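Local coordinates for putative MCP-type signal transduction protein (Campylobacter jejuni subsp. jejuni serotype O:2, PDB 4WY9), which probably senses chemical signals for chemotaxis through a periplasmic tandem-PAS domain, perhaps recognising ligands indirectly, at residues V210-D215 with S278-V283; G253-I258 with A267-F272. All coordinates share one frame; numbering follows the deposited sequence. Where two conformers were deposited one is given.

Contact 1 (V210-D215 with S278-V283); sequences VLLNSD and SWAVLV
Trp279 lies under Asn213 where strand 209-213 ends beside the start of strand 277-286, its antiparallel neighbour in the five-stranded sheet of a PAS-type domain. The indole meets the partner strand from CB out to CZ3. CB starts 3.8 Å from Leu212 O. With CG anti to the carbonyl carbon (chi1 -57°), the ring swings back beneath the partner strand, and CE3 comes 3.8 Å from Asn213 CA. Further out, CZ3 is 3.9 Å from Asn213 CB, which sits over one face of the six-membered ring as a CH-pi contact. The polar corner turns elsewhere: NE1 bonds to Ser277 OG, while Asn213 OD1 accepts from Phe217 N.

Backbone bonds join Val210 to Leu282 and Leu212 to Ala280, two in each pair; the shortest is Ala280 N to Leu212 O, 2.8 Å. Beyond them Ser214 N reaches Ser278 O at 2.9 Å, from above the carbonyl plane, as the chain turns away. Val210 and Leu282 run side by side, CB to CB 4.1 Å. On the opposite face Leu211 CD1 lies 4.1 Å from Val281 CG2, and Val281 packs on helix 8-51. The register is set by five main-chain bonds, while the side chains that meet add mainly nonpolar packing.

Contact 2 (G253-I258 with A267-F272); sequences GVFNYI and AAINSF. With ACT (acetate ion), chain B.
Ala267 O is approached by two groups of the opposite strand: Phe255 N donates a hydrogen bond of 2.7 Å lying in the carbonyl plane, and Val254 CA makes a CA-H...O contact at 3.2 Å. This is a beta hairpin at the margin of the five-stranded antiparallel PAS-type sheet, in which 253-258 is an outermost strand. The return bond, Ala267 N to Phe255 O, closes one hydrogen-bonded pair; Gly253 and Ile269 form the other, with Gly253 N to Ile269 O the longer of its two bonds at 3.2 Å.

Gly253 runs almost fully stretched, with phi 168°, a value suited to a residue without a side chain. The Phe255 ring fills the space over it: CG stands anti to the carbonyl carbon (chi1 -53°), which lays the ring back along the strand and brings CZ within 3.9 Å of Gly253 CA. The edge of that ring, at CE2, meets Ile269 CG1 at 4.3 Å, and helix 241-249 packs against it through Thr243 and Ala246. On the other face of the sheet Ala268 touches Leu16 of helix 8-51.

Past Phe255 the strand leaves 267-272, though Tyr257 still bonds through its backbone to Ser265, earlier on the same partner strand. Tyr257 CB also lies 3.5 Å from Ala267 CB, a snug methylene-to-methyl contact. Its CG is anti to the backbone N (chi1 177°), and the ring leads off to a bound acetate, probably from the crystallisation liquor, which Ser260 and His221 also hold. Asn235 adds a weak hydrogen bond to the phenol, and the acetate lies at the ring's edge, where Tyr257 OH donates to its OXT at 2.6 Å.

How the contacts relate
Both contacts belong to one five-stranded sheet and are joined directly, because strands 264-274 and 277-286 follow each other in the chain and pair side by side: Trp279 N lies 2.8 Å from Phe272 O, and Leu282 CB packs 3.6 Å from Ile269 CD1. Contact 2 is nested within the loop that contact 1 closes. Contact 1 is the more buried, nearer the chain's centre, and brings together bulky aliphatic groups and an indole; contact 2, at the sheet's margin, is partly exposed, smaller, and sets glycine and alanines beside Phe255, Tyr257 and Ile269. Helix 8-51 packs on the face carrying Val281 and Ala268, while the acetate bound by Tyr257 also lies about 4 Å from Val210's side chain.

Contact 1 (V210-D215 with S278-V283)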
loop_
_atom_site.group_PDB
_atom_site.type_symbol
_atom_site.label_atom_id
_atom_site.label_comp_id
_atom_site.label_asym_id
_atom_site.label_seq_id
_atom_site.Cartn_x
_atom_site.Cartn_y
_atom_site.Cartn_z
ATOM N N VAL A 210 -10.950 -4.262 9.370
ATOM C CA VAL A 210 -10.568 -2.989 8.795
ATOM C C VAL A 210 -9.069 -2.836 8.784
ATOM O O VAL A 210 -8.383 -3.142 9.764
ATOM C CB VAL A 210 -11.211 -1.823 9.573
ATOM C CG1 VAL A 210 -10.837 -0.481 8.994
ATOM C CG2 VAL A 210 -12.736 -1.985 9.671
ATOM N N LEU A 211 -8.522 -2.359 7.654
ATOM C CA LEU A 211 -7.120 -1.940 7.553
ATOM C C LEU A 211 -7.109 -0.439 7.332
ATOM O O LEU A 211 -7.763 0.031 6.410
ATOM C CB LEU A 211 -6.381 -2.652 6.443
ATOM C CG LEU A 211 -4.944 -2.239 6.193
ATOM C CD1 LEU A 211 -4.048 -2.584 7.366
ATOM C CD2 LEU A 211 -4.406 -2.863 4.914
ATOM N N LEU A 212 -6.368 0.292 8.141
ATOM C CA LEU A 212 -6.300 1.732 7.974
ATOM C C LEU A 212 -4.928 2.228 8.335
ATOM O O LEU A 212 -4.168 1.546 9.042
ATOM C CB LEU A 212 -7.404 2.427 8.752
ATOM C CG LEU A 212 -7.455 2.521 10.246
ATOM C CD1 LEU A 212 -8.674 3.289 10.706
ATOM C CD2 LEU A 212 -7.435 1.169 10.953
ATOM N N ASN A 213 -4.562 3.424 7.871
ATOM C CA ASN A 213 -3.278 3.958 8.317
ATOM C C ASN A 213 -3.466 4.691 9.651
ATOM O O ASN A 213 -4.607 4.859 10.124
ATOM C CB ASN A 213 -2.579 4.796 7.226
ATOM C CG ASN A 213 -3.224 6.123 6.930
ATOM O OD1 ASN A 213 -4.106 6.587 7.623
ATOM N ND2 ASN A 213 -2.695 6.783 5.898
ATOM N N SER A 214 -2.388 5.118 10.286
ATOM C CA SER A 214 -2.497 5.663 11.633
ATOM C C SER A 214 -3.261 7.000 11.638
ATOM O O SER A 214 -3.781 7.404 12.669
ATOM C CB SER A 214 -1.108 5.846 12.261
ATOM O OG SER A 214 -0.324 6.776 11.546
ATOM N N ASP A 215 -3.310 7.681 10.491
ATOM C CA ASP A 215 -4.071 8.906 10.356
ATOM C C ASP A 215 -5.574 8.668 10.295
ATOM O O ASP A 215 -6.356 9.601 10.424
ATOM C CB ASP A 215 -3.607 9.715 9.128
ATOM C CG ASP A 215 -2.193 10.220 9.257
ATOM O OD1 ASP A 215 -1.851 10.727 10.344
ATOM O OD2 ASP A 215 -1.420 10.122 8.279
ATOM N N SER A 278 2.714 4.074 9.036
ATOM C CA SER A 278 2.113 3.448 10.210
ATOM C C SER A 278 0.734 2.991 9.878
ATOM O O SER A 278 -0.063 3.770 9.322
ATOM C CB SER A 278 2.098 4.410 11.378
ATOM O OG SER A 278 3.396 4.868 11.725
ATOM N N TRP A 279 0.409 1.746 10.243
ATOM C CA TRP A 279 -0.840 1.121 9.903
ATOM C C TRP A 279 -1.452 0.421 11.090
ATOM O O TRP A 279 -0.768 0.162 12.082
ATOM C CB TRP A 279 -0.648 0.138 8.737
ATOM C CG TRP A 279 -0.068 0.769 7.530
ATOM C CD1 TRP A 279 1.257 1.023 7.292
ATOM C CD2 TRP A 279 -0.782 1.225 6.380
ATOM N NE1 TRP A 279 1.397 1.637 6.072
ATOM C CE2 TRP A 279 0.173 1.782 5.487
ATOM C CE3 TRP A 279 -2.114 1.234 6.014
ATOM C CZ2 TRP A 279 -0.198 2.326 4.252
ATOM C CZ3 TRP A 279 -2.479 1.774 4.801
ATOM C CH2 TRP A 279 -1.517 2.309 3.940
ATOM N N ALA A 280 -2.735 0.091 10.986
ATOM C CA ALA A 280 -3.377 -0.699 12.012
ATOM C C ALA A 280 -4.425 -1.606 11.415
ATOM O O ALA A 280 -5.078 -1.243 10.421
ATOM C CB ALA A 280 -4.018 0.195 13.077
ATOM N N VAL A 281 -4.586 -2.785 12.008
ATOM C CA VAL A 281 -5.738 -3.605 11.778
ATOM C C VAL A 281 -6.687 -3.408 12.941
ATOM O O VAL A 281 -6.273 -3.479 14.100
ATOM C CB VAL A 281 -5.400 -5.106 11.602
ATOM C CG1 VAL A 281 -6.658 -5.929 11.421
ATOM C CG2 VAL A 281 -4.462 -5.283 10.426
ATOM N N LEU A 282 -7.948 -3.146 12.625
ATOM C CA LEU A 282 -9.047 -2.984 13.575
ATOM C C LEU A 282 -10.013 -4.111 13.320
ATOM O O LEU A 282 -10.472 -4.313 12.199
ATOM C CB LEU A 282 -9.715 -1.618 13.370
ATOM C CG LEU A 282 -10.914 -1.183 14.223
ATOM C CD1 LEU A 282 -11.109 0.317 14.190
ATOM C CD2 LEU A 282 -12.176 -1.849 13.732
ATOM N N VAL A 283 -10.394 -4.842 14.366
ATOM C CA VAL A 283 -11.408 -5.871 14.254
ATOM C C VAL A 283 -12.404 -5.719 15.391
ATOM O O VAL A 283 -12.004 -5.556 16.556
ATOM C CB VAL A 283 -10.826 -7.306 14.246
ATOM C CG1 VAL A 283 -11.936 -8.337 14.146
ATOM C CG2 VAL A 283 -9.877 -7.473 13.085
#

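Contact 2 (G253-I258 with A267-F272)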
loop_
_atom_site.group_PDB
_atom_site.type_symbol
_atom_site.label_atom_id
_atom_site.label_comp_id
_atom_site.label_asym_id
_atom_site.label_seq_id
_atom_site.Cartn_x
_atom_site.Cartn_y
_atom_site.Cartn_z
ATOM N N GLY A 253 -4.298 -2.636 21.576
ATOM C CA GLY A 253 -5.187 -2.761 22.731
ATOM C C GLY A 253 -6.552 -3.231 22.333
ATOM O O GLY A 253 -6.848 -3.394 21.149
ATOM N N VAL A 254 -7.410 -3.486 23.307
ATOM C CA VAL A 254 -8.792 -3.856 23.086
ATOM C C VAL A 254 -9.703 -2.949 23.881
ATOM O O VAL A 254 -9.525 -2.774 25.088
ATOM C CB VAL A 254 -9.078 -5.347 23.456
ATOM C CG1 VAL A 254 -10.476 -5.711 22.879
ATOM C CG2 VAL A 254 -8.038 -6.261 22.864
ATOM N N PHE A 255 -10.697 -2.405 23.207
ATOM C CA PHE A 255 -11.491 -1.316 23.701
ATOM C C PHE A 255 -12.978 -1.553 23.547
ATOM O O PHE A 255 -13.408 -2.276 22.653
ATOM C CB PHE A 255 -11.114 -0.014 22.941
ATOM C CG PHE A 255 -9.665 0.277 22.952
ATOM C CD1 PHE A 255 -9.066 0.845 24.036
ATOM C CD2 PHE A 255 -8.877 -0.085 21.873
ATOM C CE1 PHE A 255 -7.711 1.087 24.075
ATOM C CE2 PHE A 255 -7.511 0.153 21.885
ATOM C CZ PHE A 255 -6.932 0.748 22.983
ATOM N N ASN A 256 -13.764 -0.906 24.383
ATOM C CA ASN A 256 -15.164 -0.690 24.084
ATOM C C ASN A 256 -15.242 0.300 22.939
ATOM O O ASN A 256 -14.525 1.307 22.933
ATOM C CB ASN A 256 -15.911 -0.179 25.315
ATOM C CG ASN A 256 -16.197 -1.283 26.352
ATOM O OD1 ASN A 256 -15.533 -2.325 26.412
ATOM N ND2 ASN A 256 -17.125 -1.026 27.198
ATOM N N TYR A 257 -16.108 0.050 21.977
ATOM C CA TYR A 257 -16.134 0.824 20.743
ATOM C C TYR A 257 -17.522 0.842 20.149
ATOM O O TYR A 257 -18.131 -0.183 19.987
ATOM C CB TYR A 257 -15.156 0.180 19.738
ATOM C CG TYR A 257 -15.107 0.810 18.359
ATOM C CD1 TYR A 257 -14.447 2.008 18.149
ATOM C CD2 TYR A 257 -15.697 0.179 17.263
ATOM C CE1 TYR A 257 -14.386 2.574 16.907
ATOM C CE2 TYR A 257 -15.632 0.749 15.998
ATOM C CZ TYR A 257 -14.992 1.951 15.835
ATOM O OH TYR A 257 -14.942 2.542 14.601
ATOM N N ILE A 258 -17.998 2.026 19.779
ATOM C CA ILE A 258 -19.263 2.157 19.088
ATOM C C ILE A 258 -18.977 2.381 17.610
ATOM O O ILE A 258 -18.408 3.408 17.245
ATOM C CB ILE A 258 -20.133 3.289 19.646
ATOM C CG1 ILE A 258 -20.439 3.019 21.122
ATOM C CG2 ILE A 258 -21.392 3.425 18.821
ATOM C CD1 ILE A 258 -21.270 4.089 21.756
ATOM N N ALA A 267 -13.556 -3.901 20.368
ATOM C CA ALA A 267 -12.673 -3.653 19.220
ATOM C C ALA A 267 -11.246 -3.868 19.610
ATOM O O ALA A 267 -10.802 -3.311 20.619
ATOM C CB ALA A 267 -12.847 -2.251 18.675
ATOM N N ALA A 268 -10.498 -4.594 18.794
ATOM C CA ALA A 268 -9.080 -4.712 18.987
ATOM C C ALA A 268 -8.327 -3.961 17.909
ATOM O O ALA A 268 -8.760 -3.927 16.741
ATOM C CB ALA A 268 -8.641 -6.151 19.003
ATOM N N ILE A 269 -7.196 -3.393 18.295
ATOM C CA ILE A 269 -6.271 -2.719 17.394
ATOM C C ILE A 269 -4.934 -3.404 17.487
ATOM O O ILE A 269 -4.443 -3.650 18.588
ATOM C CB ILE A 269 -6.083 -1.208 17.742
ATOM C CG1 ILE A 269 -7.410 -0.479 17.640
ATOM C CG2 ILE A 269 -5.029 -0.526 16.902
ATOM C CD1 ILE A 269 -7.936 -0.447 16.318
ATOM N N ASN A 270 -4.320 -3.681 16.339
ATOM C CA ASN A 270 -2.920 -4.052 16.313
ATOM C C ASN A 270 -2.232 -3.112 15.326
ATOM O O ASN A 270 -2.565 -3.101 14.127
ATOM C CB ASN A 270 -2.712 -5.518 15.934
ATOM C CG ASN A 270 -1.295 -5.948 16.091
ATOM O OD1 ASN A 270 -0.426 -5.534 15.330
ATOM N ND2 ASN A 270 -1.016 -6.741 17.114
ATOM N N SER A 271 -1.342 -2.297 15.841
ATOM C CA SER A 271 -0.624 -1.300 15.098
ATOM C C SER A 271 0.730 -1.790 14.686
ATOM O O SER A 271 1.431 -2.443 15.460
ATOM C CB SER A 271 -0.489 -0.010 15.919
ATOM O OG SER A 271 -1.735 0.592 16.130
ATOM N N PHE A 272 1.159 -1.427 13.470
ATOM C CA PHE A 272 2.457 -1.806 12.976
ATOM C C PHE A 272 3.061 -0.724 12.086
ATOM O O PHE A 272 2.338 0.057 11.478
ATOM C CB PHE A 272 2.420 -3.148 12.254
ATOM C CG PHE A 272 1.481 -3.184 11.058
ATOM C CD1 PHE A 272 0.115 -3.446 11.212
ATOM C CD2 PHE A 272 1.964 -3.025 9.770
ATOM C CE1 PHE A 272 -0.717 -3.485 10.120
ATOM C CE2 PHE A 272 1.110 -3.097 8.671
ATOM C CZ PHE A 272 -0.234 -3.359 8.861
HETATM C C ACT B . -16.337 1.073 11.857
HETATM O O ACT B . -17.101 1.055 10.849
HETATM O OXT ACT B . -16.725 1.707 12.879
HETATM C CH3 ACT B . -15.004 0.412 11.820
#